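Local atomic coordinates of extracellular solute-binding protein, family 7 (PDB entry 4PET), a protein that binds pyruvate together with a calcium ion in the periplasm, probably to deliver it to a TRAP-type transporter. Residues Phe103-Phe108 and Lys135-Tyr140. Numbering follows the deposited sequence.
Sequences FNTMFF and KVYDQY
Farther along the loop that carries the pyruvate-binding Tyr96 and Tyr97 of this TRAP solute-binding protein, the loop segment 103-108, helically coiled over 103-107, packs through Thr105, Asn104 and Phe108 against Val136 and Tyr137 on helix 129-137. No hydrogen bond crosses this buried interface. Val136 CG2 lies 3.8 Å from Phe108 CE2, the two side chains meeting at a slant; the same methyl is 4.1 Å from Asn104 CB. Val136 CG1, anti to its own backbone N (chi1 164°), comes no nearer than 4.3 Å to Thr105 CG2. Thr105 also meets Tyr137 roughly at right angles: its CG2 methyl stands 3.5 Å from Tyr137 OH and 3.8 Å from Tyr137 CZ. A chi1 of 60° puts Thr105 OG1 between the backbone N and carbonyl carbon, where it bonds Asn102 O, and sets CG2 against Tyr137. The buried Tyr137 hydroxyl is satisfied by Ser95 and Gln242, and Ser95 also bonds Thr105 O, so one serine links both segments. Asn104 OD1 bonds Thr325 of helix 323-353 and ND2 bonds Asp322 just before it, while Phe108 touches Ile328 of the same helix. The side chain of Thr105 is about 13 Å from the bound pyruvate, within the two-lobed DctP-family solute-binding fold.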
loop_
_atom_site.group_PDB
_atom_site.type_symbol
_atom_site.label_atom_id
_atom_site.label_comp_id
_atom_site.label_asym_id
_atom_site.label_seq_id
_atom_site.Cartn_x
_atom_site.Cartn_y
_atom_site.Cartn_z
ATOM N N PHE A 103 -23.955 8.462 11.135
ATOM C CA PHE A 103 -23.544 7.072 10.904
ATOM C C PHE A 103 -22.738 6.898 9.628
ATOM O O PHE A 103 -21.985 5.921 9.496
ATOM C CB PHE A 103 -24.720 6.081 10.919
ATOM C CG PHE A 103 -25.961 6.581 10.251
ATOM C CD1 PHE A 103 -26.001 6.796 8.881
ATOM C CD2 PHE A 103 -27.115 6.816 11.005
ATOM C CE1 PHE A 103 -27.167 7.255 8.266
ATOM C CE2 PHE A 103 -28.281 7.272 10.402
ATOM C CZ PHE A 103 -28.309 7.498 9.038
ATOM N N ASN A 104 -22.844 7.846 8.697
ATOM C CA ASN A 104 -22.091 7.703 7.435
ATOM C C ASN A 104 -20.585 7.873 7.610
ATOM O O ASN A 104 -19.799 7.425 6.759
ATOM C CB ASN A 104 -22.656 8.619 6.345
ATOM C CG ASN A 104 -24.002 8.127 5.847
ATOM O OD1 ASN A 104 -24.200 6.919 5.713
ATOM N ND2 ASN A 104 -24.941 9.040 5.618
ATOM N N THR A 105 -20.172 8.456 8.730
ATOM C CA THR A 105 -18.747 8.543 9.035
ATOM C C THR A 105 -18.073 7.180 9.267
ATOM O O THR A 105 -16.855 7.083 9.169
ATOM C CB THR A 105 -18.470 9.433 10.258
ATOM O OG1 THR A 105 -19.127 8.902 11.425
ATOM C CG2 THR A 105 -18.920 10.864 9.977
HETATM N N MSE A 106 -18.847 6.143 9.583
HETATM C CA MSE A 106 -18.271 4.811 9.841
HETATM C C MSE A 106 -17.544 4.186 8.644
HETATM O O MSE A 106 -16.527 3.518 8.807
HETATM C CB MSE A 106 -19.371 3.830 10.265
HETATM C CG MSE A 106 -19.938 4.077 11.656
HETATM SE SE MSE A 106 -21.103 2.604 12.181
HETATM C CE MSE A 106 -22.603 2.916 10.973
ATOM N N PHE A 107 -18.075 4.406 7.449
ATOM C CA PHE A 107 -17.681 3.625 6.286
ATOM C C PHE A 107 -16.365 4.079 5.637
ATOM O O PHE A 107 -15.827 3.360 4.812
ATOM C CB PHE A 107 -18.846 3.550 5.283
ATOM C CG PHE A 107 -20.155 3.189 5.946
ATOM C CD1 PHE A 107 -20.329 1.951 6.533
ATOM C CD2 PHE A 107 -21.176 4.117 6.050
ATOM C CE1 PHE A 107 -21.490 1.625 7.166
ATOM C CE2 PHE A 107 -22.356 3.804 6.708
ATOM C CZ PHE A 107 -22.515 2.572 7.256
ATOM N N PHE A 108 -15.829 5.238 6.048
ATOM C CA PHE A 108 -14.569 5.734 5.527
ATOM C C PHE A 108 -13.347 5.240 6.315
ATOM O O PHE A 108 -12.215 5.545 5.949
ATOM C CB PHE A 108 -14.594 7.261 5.429
ATOM C CG PHE A 108 -15.750 7.755 4.587
ATOM C CD1 PHE A 108 -15.672 7.699 3.191
ATOM C CD2 PHE A 108 -16.938 8.168 5.175
ATOM C CE1 PHE A 108 -16.733 8.109 2.393
ATOM C CE2 PHE A 108 -18.013 8.583 4.384
ATOM C CZ PHE A 108 -17.913 8.556 2.993
ATOM N N LYS A 135 -18.341 14.823 0.418
ATOM C CA LYS A 135 -19.790 15.105 0.465
ATOM C C LYS A 135 -20.343 14.901 1.894
ATOM O O LYS A 135 -21.259 15.585 2.305
ATOM C CB LYS A 135 -20.597 14.220 -0.497
ATOM C CG LYS A 135 -20.465 14.545 -1.952
ATOM C CD LYS A 135 -21.744 14.171 -2.733
ATOM C CE LYS A 135 -21.777 12.682 -3.113
ATOM N NZ LYS A 135 -21.741 12.395 -4.600
ATOM N N VAL A 136 -19.797 13.957 2.641
ATOM C CA VAL A 136 -20.271 13.722 4.010
ATOM C C VAL A 136 -19.742 14.814 4.932
ATOM O O VAL A 136 -20.494 15.370 5.722
ATOM C CB VAL A 136 -19.882 12.303 4.526
ATOM C CG1 VAL A 136 -20.025 12.203 6.052
ATOM C CG2 VAL A 136 -20.739 11.238 3.802
ATOM N N TYR A 137 -18.461 15.146 4.803
ATOM C CA TYR A 137 -17.808 16.025 5.759
ATOM C C TYR A 137 -17.964 17.517 5.501
ATOM O O TYR A 137 -17.872 18.322 6.440
ATOM C CB TYR A 137 -16.303 15.650 5.899
ATOM C CG TYR A 137 -16.078 14.530 6.898
ATOM C CD1 TYR A 137 -15.914 14.803 8.255
ATOM C CD2 TYR A 137 -16.046 13.214 6.495
ATOM C CE1 TYR A 137 -15.724 13.805 9.167
ATOM C CE2 TYR A 137 -15.860 12.198 7.414
ATOM C CZ TYR A 137 -15.719 12.502 8.756
ATOM O OH TYR A 137 -15.500 11.510 9.707
ATOM N N ASP A 138 -18.217 17.887 4.252
ATOM C CA ASP A 138 -18.366 19.308 3.880
ATOM C C ASP A 138 -19.454 19.986 4.668
ATOM O O ASP A 138 -19.383 21.191 4.918
ATOM C CB ASP A 138 -18.720 19.513 2.398
ATOM C CG ASP A 138 -17.479 19.624 1.496
ATOM O OD1 ASP A 138 -16.340 19.669 2.023
ATOM O OD2 ASP A 138 -17.656 19.676 0.247
ATOM N N GLN A 139 -20.490 19.234 4.991
ATOM C CA GLN A 139 -21.610 19.802 5.730
ATOM C C GLN A 139 -21.154 20.351 7.080
ATOM O O GLN A 139 -21.818 21.207 7.643
ATOM C CB GLN A 139 -22.710 18.756 5.907
ATOM C CG GLN A 139 -22.331 17.633 6.824
ATOM C CD GLN A 139 -23.410 16.584 6.901
ATOM O OE1 GLN A 139 -24.447 16.796 7.544
ATOM N NE2 GLN A 139 -23.184 15.443 6.242
ATOM N N TYR A 140 -20.021 19.874 7.594
ATOM C CA TYR A 140 -19.517 20.326 8.894
ATOM C C TYR A 140 -18.430 21.386 8.791
ATOM O O TYR A 140 -17.918 21.861 9.816
ATOM C CB TYR A 140 -18.996 19.133 9.698
ATOM C CG TYR A 140 -20.028 18.072 9.838
ATOM C CD1 TYR A 140 -21.179 18.288 10.600
ATOM C CD2 TYR A 140 -19.865 16.849 9.233
ATOM C CE1 TYR A 140 -22.144 17.326 10.722
ATOM C CE2 TYR A 140 -20.833 15.882 9.344
ATOM C CZ TYR A 140 -21.970 16.133 10.088
ATOM O OH TYR A 140 -22.906 15.150 10.186
#